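Local coordinates for plu4264 (Photorhabdus luminescens subsp. laumondii, PDB 4MV2), which is of unknown function but belongs to the cupin superfamily and binds a nickel ion within its small beta-barrel, at residues N64-I69 / I93-E98; I40-T45 / Q97-F102. All blocks are in the same frame, centred on the assembly; numbering follows the deposited sequence. Where two conformers were deposited one is given.

Interaction 1: N64-I69 / I93-E98; sequences NAIIRI and INNNQE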
loop_
_atom_site.group_PDB
_atom_site.type_symbol
_atom_site.label_atom_id
_atom_site.label_comp_id
_atom_site.label_asym_id
_atom_site.label_seq_id
_atom_site.Cartn_x
_atom_site.Cartn_y
_atom_site.Cartn_z
ATOM N N ASN A 64 -8.603 -12.287 8.339
ATOM C CA ASN A 64 -8.102 -13.538 7.802
ATOM C C ASN A 64 -8.861 -13.878 6.560
ATOM O O ASN A 64 -10.067 -13.722 6.516
ATOM C CB ASN A 64 -8.301 -14.663 8.836
ATOM C CG ASN A 64 -7.490 -14.421 10.069
ATOM O OD1 ASN A 64 -7.950 -13.802 11.039
ATOM N ND2 ASN A 64 -6.253 -14.837 10.025
ATOM N N ALA A 65 -8.157 -14.418 5.583
ATOM C CA ALA A 65 -8.790 -14.851 4.351
ATOM C C ALA A 65 -7.947 -15.898 3.681
ATOM O O ALA A 65 -6.821 -16.142 4.091
ATOM C CB ALA A 65 -9.035 -13.675 3.423
ATOM N N ILE A 66 -8.513 -16.471 2.629
ATOM C CA ILE A 66 -7.782 -17.311 1.691
ATOM C C ILE A 66 -7.659 -16.564 0.378
ATOM O O ILE A 66 -8.664 -16.131 -0.161
ATOM C CB ILE A 66 -8.531 -18.613 1.435
ATOM C CG1 ILE A 66 -8.656 -19.396 2.734
ATOM C CG2 ILE A 66 -7.813 -19.444 0.395
ATOM C CD1 ILE A 66 -9.636 -20.547 2.619
ATOM N N ILE A 67 -6.442 -16.442 -0.139
ATOM C CA ILE A 67 -6.273 -15.919 -1.488
ATOM C C ILE A 67 -6.122 -17.143 -2.383
ATOM O O ILE A 67 -5.162 -17.887 -2.251
ATOM C CB ILE A 67 -5.072 -14.983 -1.656
ATOM C CG1 ILE A 67 -4.964 -13.976 -0.505
ATOM C CG2 ILE A 67 -5.159 -14.302 -2.998
ATOM C CD1 ILE A 67 -6.125 -13.052 -0.380
ATOM N N ARG A 68 -7.066 -17.349 -3.294
ATOM C CA ARG A 68 -6.992 -18.458 -4.233
ATOM C C ARG A 68 -6.429 -17.924 -5.528
ATOM O O ARG A 68 -7.017 -17.041 -6.144
ATOM C CB ARG A 68 -8.385 -19.042 -4.457
ATOM C CG ARG A 68 -8.366 -20.250 -5.408
ATOM C CD ARG A 68 -9.618 -21.077 -5.330
ATOM N NE ARG A 68 -9.696 -21.763 -4.041
ATOM C CZ ARG A 68 -10.766 -22.408 -3.594
ATOM N NH1 ARG A 68 -11.895 -22.418 -4.285
ATOM N NH2 ARG A 68 -10.722 -23.003 -2.412
ATOM N N ILE A 69 -5.284 -18.466 -5.922
ATOM C CA ILE A 69 -4.573 -18.039 -7.123
ATOM C C ILE A 69 -4.391 -19.281 -7.984
ATOM O O ILE A 69 -3.670 -20.203 -7.616
ATOM C CB ILE A 69 -3.205 -17.385 -6.785
ATOM C CG1 ILE A 69 -3.410 -16.190 -5.848
ATOM C CG2 ILE A 69 -2.466 -16.976 -8.065
ATOM C CD1 ILE A 69 -2.128 -15.580 -5.351
ATOM N N ILE A 93 -11.328 -15.132 -0.402
ATOM C CA ILE A 93 -12.380 -15.865 0.309
ATOM C C ILE A 93 -12.294 -15.538 1.764
ATOM O O ILE A 93 -11.285 -15.813 2.411
ATOM C CB ILE A 93 -12.215 -17.405 0.119
ATOM C CG1 ILE A 93 -12.293 -17.771 -1.362
ATOM C CG2 ILE A 93 -13.255 -18.166 0.968
ATOM C CD1 ILE A 93 -11.670 -19.133 -1.669
ATOM N N ASN A 94 -13.348 -14.921 2.295
ATOM C CA ASN A 94 -13.405 -14.610 3.716
ATOM C C ASN A 94 -14.471 -15.449 4.397
ATOM O O ASN A 94 -15.647 -15.075 4.388
ATOM C CB ASN A 94 -13.704 -13.135 3.986
ATOM C CG ASN A 94 -13.667 -12.780 5.476
ATOM O OD1 ASN A 94 -13.307 -13.586 6.324
ATOM N ND2 ASN A 94 -14.106 -11.572 5.793
ATOM N N ASN A 95 -14.056 -16.562 4.991
ATOM C CA ASN A 95 -14.992 -17.472 5.657
ATOM C C ASN A 95 -15.281 -17.063 7.109
ATOM O O ASN A 95 -16.043 -17.723 7.804
ATOM C CB ASN A 95 -14.466 -18.912 5.677
ATOM C CG ASN A 95 -14.390 -19.554 4.308
ATOM O OD1 ASN A 95 -13.456 -20.316 4.032
ATOM N ND2 ASN A 95 -15.353 -19.303 3.477
ATOM N N ASN A 96 -14.690 -15.961 7.555
ATOM C CA ASN A 96 -14.695 -15.576 8.948
ATOM C C ASN A 96 -15.760 -14.558 9.283
ATOM O O ASN A 96 -16.415 -14.036 8.408
ATOM C CB ASN A 96 -13.291 -15.137 9.332
ATOM C CG ASN A 96 -12.258 -16.176 8.927
ATOM O OD1 ASN A 96 -12.225 -17.253 9.496
ATOM N ND2 ASN A 96 -11.447 -15.877 7.916
ATOM N N GLN A 97 -15.909 -14.283 10.566
ATOM C CA GLN A 97 -16.922 -13.387 11.070
ATOM C C GLN A 97 -16.570 -11.941 11.030
ATOM O O GLN A 97 -17.415 -11.122 11.330
ATOM C CB GLN A 97 -17.198 -13.776 12.538
ATOM C CG GLN A 97 -17.815 -15.123 12.704
ATOM C CD GLN A 97 -19.275 -15.048 12.387
ATOM O OE1 GLN A 97 -20.017 -14.298 13.025
ATOM N NE2 GLN A 97 -19.691 -15.764 11.385
ATOM N N GLU A 98 -15.315 -11.640 10.704
ATOM C CA GLU A 98 -14.801 -10.267 10.755
ATOM C C GLU A 98 -14.399 -9.822 9.351
ATOM O O GLU A 98 -13.927 -10.631 8.540
ATOM C CB GLU A 98 -13.549 -10.224 11.637
ATOM C CG GLU A 98 -13.691 -10.768 13.055
ATOM C CD GLU A 98 -13.632 -12.305 13.177
ATOM O OE1 GLU A 98 -13.145 -13.047 12.272
ATOM O OE2 GLU A 98 -14.072 -12.764 14.234
HETATM O O HOH W 1 -11.510 -11.995 8.301
HETATM O O HOH W 2 -10.755 -13.036 10.882
#
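I66 and I93 face each other as an antiparallel hydrogen-bonded pair in the smaller sheet of the cupin beta-barrel, where strand 64-69 lies beside strand 90-94. Two nearly straight backbone bonds join them: I66 N donates to I93 O and I93 N to I66 O, each 2.9 Å long. I66 CB and I93 CB meet at 4.1 Å. Isoleucine also suits a strand because beta-branched residues favour extended backbone.

I93 can be followed outward. Its CB rests against I66 CB and the I66 carbonyl oxygen; CG1, placed beside its own backbone N (chi1 -60°), still skirts that oxygen; I93 CD1 then lies over the centre of the R68 guanidinium, 3.9 Å from R68 CZ. R68 thus offers a flat face to a methyl while its NE is salt-bridged to D73 on strand 72-77.

Past the pair, in the conformer modelled here, N96 ND2 reaches back to N64 O from well above the carbonyl plane, at a bent 133°. The chain leaves the strand in an Asx turn. Asparagine suits this place because its short amide serves both ways: N94 OD1 accepts from N96 N at 3.0 Å, while N94 ND2, in its amide plane, donates to E98 O at 2.9 Å and 170°.

Interaction 2: I40-T45 / Q97-F102; sequences IVRPET and QEDFHF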
loop_
_atom_site.group_PDB
_atom_site.type_symbol
_atom_site.label_atom_id
_atom_site.label_comp_id
_atom_site.label_asym_id
_atom_site.label_seq_id
_atom_site.Cartn_x
_atom_site.Cartn_y
_atom_site.Cartn_z
ATOM N N ILE A 40 -12.295 -4.272 1.185
ATOM C CA ILE A 40 -12.860 -5.048 2.281
ATOM C C ILE A 40 -13.723 -6.139 1.720
ATOM O O ILE A 40 -14.667 -5.899 0.950
ATOM C CB ILE A 40 -13.711 -4.212 3.271
ATOM C CG1 ILE A 40 -12.937 -3.030 3.825
ATOM C CG2 ILE A 40 -14.177 -5.141 4.403
ATOM C CD1 ILE A 40 -13.804 -2.085 4.661
ATOM N N VAL A 41 -13.362 -7.364 2.082
ATOM C CA VAL A 41 -14.203 -8.540 1.802
ATOM C C VAL A 41 -14.999 -8.789 3.071
ATOM O O VAL A 41 -14.435 -9.081 4.124
ATOM C CB VAL A 41 -13.405 -9.761 1.333
ATOM C CG1 VAL A 41 -14.371 -10.921 1.009
ATOM C CG2 VAL A 41 -12.556 -9.436 0.106
ATOM N N ARG A 42 -16.310 -8.644 2.973
ATOM C CA ARG A 42 -17.183 -8.673 4.142
ATOM C C ARG A 42 -17.252 -10.087 4.715
ATOM O O ARG A 42 -16.927 -11.063 4.041
ATOM C CB ARG A 42 -18.553 -8.144 3.740
ATOM C CG ARG A 42 -18.520 -6.692 3.291
ATOM C CD ARG A 42 -18.036 -5.769 4.383
ATOM N NE ARG A 42 -18.034 -4.369 3.965
ATOM C CZ ARG A 42 -17.642 -3.373 4.731
ATOM N NH1 ARG A 42 -17.195 -3.606 5.955
ATOM N NH2 ARG A 42 -17.673 -2.120 4.265
ATOM N N PRO A 43 -17.656 -10.206 5.986
ATOM C CA PRO A 43 -17.694 -11.534 6.618
ATOM C C PRO A 43 -18.505 -12.543 5.812
ATOM O O PRO A 43 -19.582 -12.215 5.320
ATOM C CB PRO A 43 -18.368 -11.234 7.961
ATOM C CG PRO A 43 -17.934 -9.835 8.261
ATOM C CD PRO A 43 -18.037 -9.147 6.948
ATOM N N GLU A 44 -17.976 -13.756 5.674
ATOM C CA GLU A 44 -18.665 -14.853 4.992
ATOM C C GLU A 44 -19.032 -14.511 3.571
ATOM O O GLU A 44 -20.094 -14.886 3.086
ATOM C CB GLU A 44 -19.872 -15.328 5.811
ATOM C CG GLU A 44 -19.446 -15.804 7.202
ATOM C CD GLU A 44 -20.520 -16.484 8.006
ATOM O OE1 GLU A 44 -21.641 -15.967 8.052
ATOM O OE2 GLU A 44 -20.234 -17.557 8.562
ATOM N N THR A 45 -18.107 -13.829 2.888
ATOM C CA THR A 45 -18.280 -13.535 1.459
ATOM C C THR A 45 -16.981 -13.825 0.725
ATOM O O THR A 45 -15.925 -14.012 1.355
ATOM C CB THR A 45 -18.718 -12.077 1.164
ATOM O OG1 THR A 45 -17.645 -11.173 1.433
ATOM C CG2 THR A 45 -19.923 -11.647 2.000
ATOM N N GLN A 97 -15.909 -14.283 10.566
ATOM C CA GLN A 97 -16.922 -13.387 11.070
ATOM C C GLN A 97 -16.570 -11.941 11.030
ATOM O O GLN A 97 -17.415 -11.122 11.330
ATOM C CB GLN A 97 -17.198 -13.776 12.538
ATOM C CG GLN A 97 -17.815 -15.123 12.704
ATOM C CD GLN A 97 -19.275 -15.048 12.387
ATOM O OE1 GLN A 97 -20.017 -14.298 13.025
ATOM N NE2 GLN A 97 -19.691 -15.764 11.385
ATOM N N GLU A 98 -15.315 -11.640 10.704
ATOM C CA GLU A 98 -14.801 -10.267 10.755
ATOM C C GLU A 98 -14.399 -9.822 9.351
ATOM O O GLU A 98 -13.927 -10.631 8.540
ATOM C CB GLU A 98 -13.549 -10.224 11.637
ATOM C CG GLU A 98 -13.691 -10.768 13.055
ATOM C CD GLU A 98 -13.632 -12.305 13.177
ATOM O OE1 GLU A 98 -13.145 -13.047 12.272
ATOM O OE2 GLU A 98 -14.072 -12.764 14.234
ATOM N N ASP A 99 -14.553 -8.535 9.070
ATOM C CA ASP A 99 -14.093 -7.941 7.835
ATOM C C ASP A 99 -12.648 -8.306 7.530
ATOM O O ASP A 99 -11.809 -8.334 8.404
ATOM C CB ASP A 99 -14.119 -6.405 7.992
ATOM C CG ASP A 99 -15.479 -5.776 7.939
ATOM O OD1 ASP A 99 -16.401 -6.283 7.281
ATOM O OD2 ASP A 99 -15.609 -4.672 8.530
ATOM N N PHE A 100 -12.368 -8.543 6.260
ATOM C CA PHE A 100 -11.015 -8.769 5.772
ATOM C C PHE A 100 -10.594 -7.572 4.946
ATOM O O PHE A 100 -11.249 -7.234 3.969
ATOM C CB PHE A 100 -10.913 -10.021 4.921
ATOM C CG PHE A 100 -9.547 -10.232 4.355
ATOM C CD1 PHE A 100 -8.506 -10.621 5.193
ATOM C CD2 PHE A 100 -9.264 -10.010 3.009
ATOM C CE1 PHE A 100 -7.244 -10.831 4.703
ATOM C CE2 PHE A 100 -7.980 -10.226 2.535
ATOM C CZ PHE A 100 -6.995 -10.617 3.381
ATOM N N HIS A 101 -9.539 -6.884 5.390
ATOM C CA HIS A 101 -9.055 -5.687 4.731
ATOM C C HIS A 101 -7.717 -5.942 4.053
ATOM O O HIS A 101 -6.805 -6.537 4.649
ATOM C CB HIS A 101 -8.790 -4.566 5.743
ATOM C CG HIS A 101 -9.965 -4.089 6.515
ATOM N ND1 HIS A 101 -10.455 -2.816 6.351
ATOM C CD2 HIS A 101 -10.709 -4.673 7.495
ATOM C CE1 HIS A 101 -11.448 -2.632 7.198
ATOM N NE2 HIS A 101 -11.606 -3.737 7.918
ATOM N N PHE A 102 -7.563 -5.407 2.847
ATOM C CA PHE A 102 -6.256 -5.426 2.176
ATOM C C PHE A 102 -6.174 -4.225 1.261
ATOM O O PHE A 102 -7.200 -3.684 0.851
ATOM C CB PHE A 102 -6.042 -6.756 1.404
ATOM C CG PHE A 102 -6.951 -6.970 0.232
ATOM C CD1 PHE A 102 -8.224 -7.471 0.394
ATOM C CD2 PHE A 102 -6.485 -6.767 -1.061
ATOM C CE1 PHE A 102 -9.027 -7.711 -0.699
ATOM C CE2 PHE A 102 -7.291 -6.991 -2.119
ATOM C CZ PHE A 102 -8.562 -7.478 -1.931
HETATM O O HOH W 3 -17.851 -17.285 9.863
#
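R42 CG (chi1 -63°) and D99 CG each lie beside their own backbone N, and the arginine chain then bends at chi2 (-61°), which carries its guanidinium back to the carboxylate, side by side with it. R42 NH1 donates to D99 OD1 at 3.1 Å, nearly straight and in the guanidinium plane, although it meets the oxygen from above the carboxylate plane. NH1 alone makes the salt bridge, bonding OD1 with OD2 also close by, and the two flat groups are inclined at 60°. A long arginine suits this place because its NE can still form a salt bridge with D20. I40 CG2 lies 3.5 Å above the guanidinium plane, toward the rim, and its 3.8 Å contact with D99 CB adds apolar cover.

Deeper in, V41 and F100 form an antiparallel hydrogen-bonded pair, V41 N to F100 O at 2.8 Å and F100 N to V41 O at 3.0 Å. V41 CG2 is a small branch that meets the ring edges of both F100 and F102. In the neighbouring non-hydrogen-bonded pair, I40 lies alongside H101 and sets CG1 over the imidazole face, a CH-pi contact 3.9 Å from the centroid, while H101 ND1 is hydrogen-bonded to W38 NE1.

Beyond the strands, P43 brings its ring to the opposite backbone, P43 CG 3.4 Å from Q97 O. It occupies the second position of a type II turn, where the fixed proline phi is well suited, and T45 OG1 donates to R42 O. At the outer end, a water bridges E44 OE2 and Q97 NE2, accepting from the amide. The whole is an antiparallel strand pair of the larger cupin sheet, opening at one end into two surface loops.

Interactions 1 and 2 lie side by side at one end of the cupin barrel, their centres about 7 Å apart. Along the chain, 40-45 comes first, then 64-69, and the two contacts finish together on 93-98 and 97-102, sharing Q97 and E98. That last stretch passes from strand 90-94 of the four-stranded sheet to strand 100-107 of the six-stranded one. N94 N probably bonds to T45 O within the smaller sheet, bringing the end of 40-45 into it. The tie between the sheets is the N94 side chain, whose ND2 bonds to V41 O of strand 35-41; N96 O packing on P43 CB also links the two contacts.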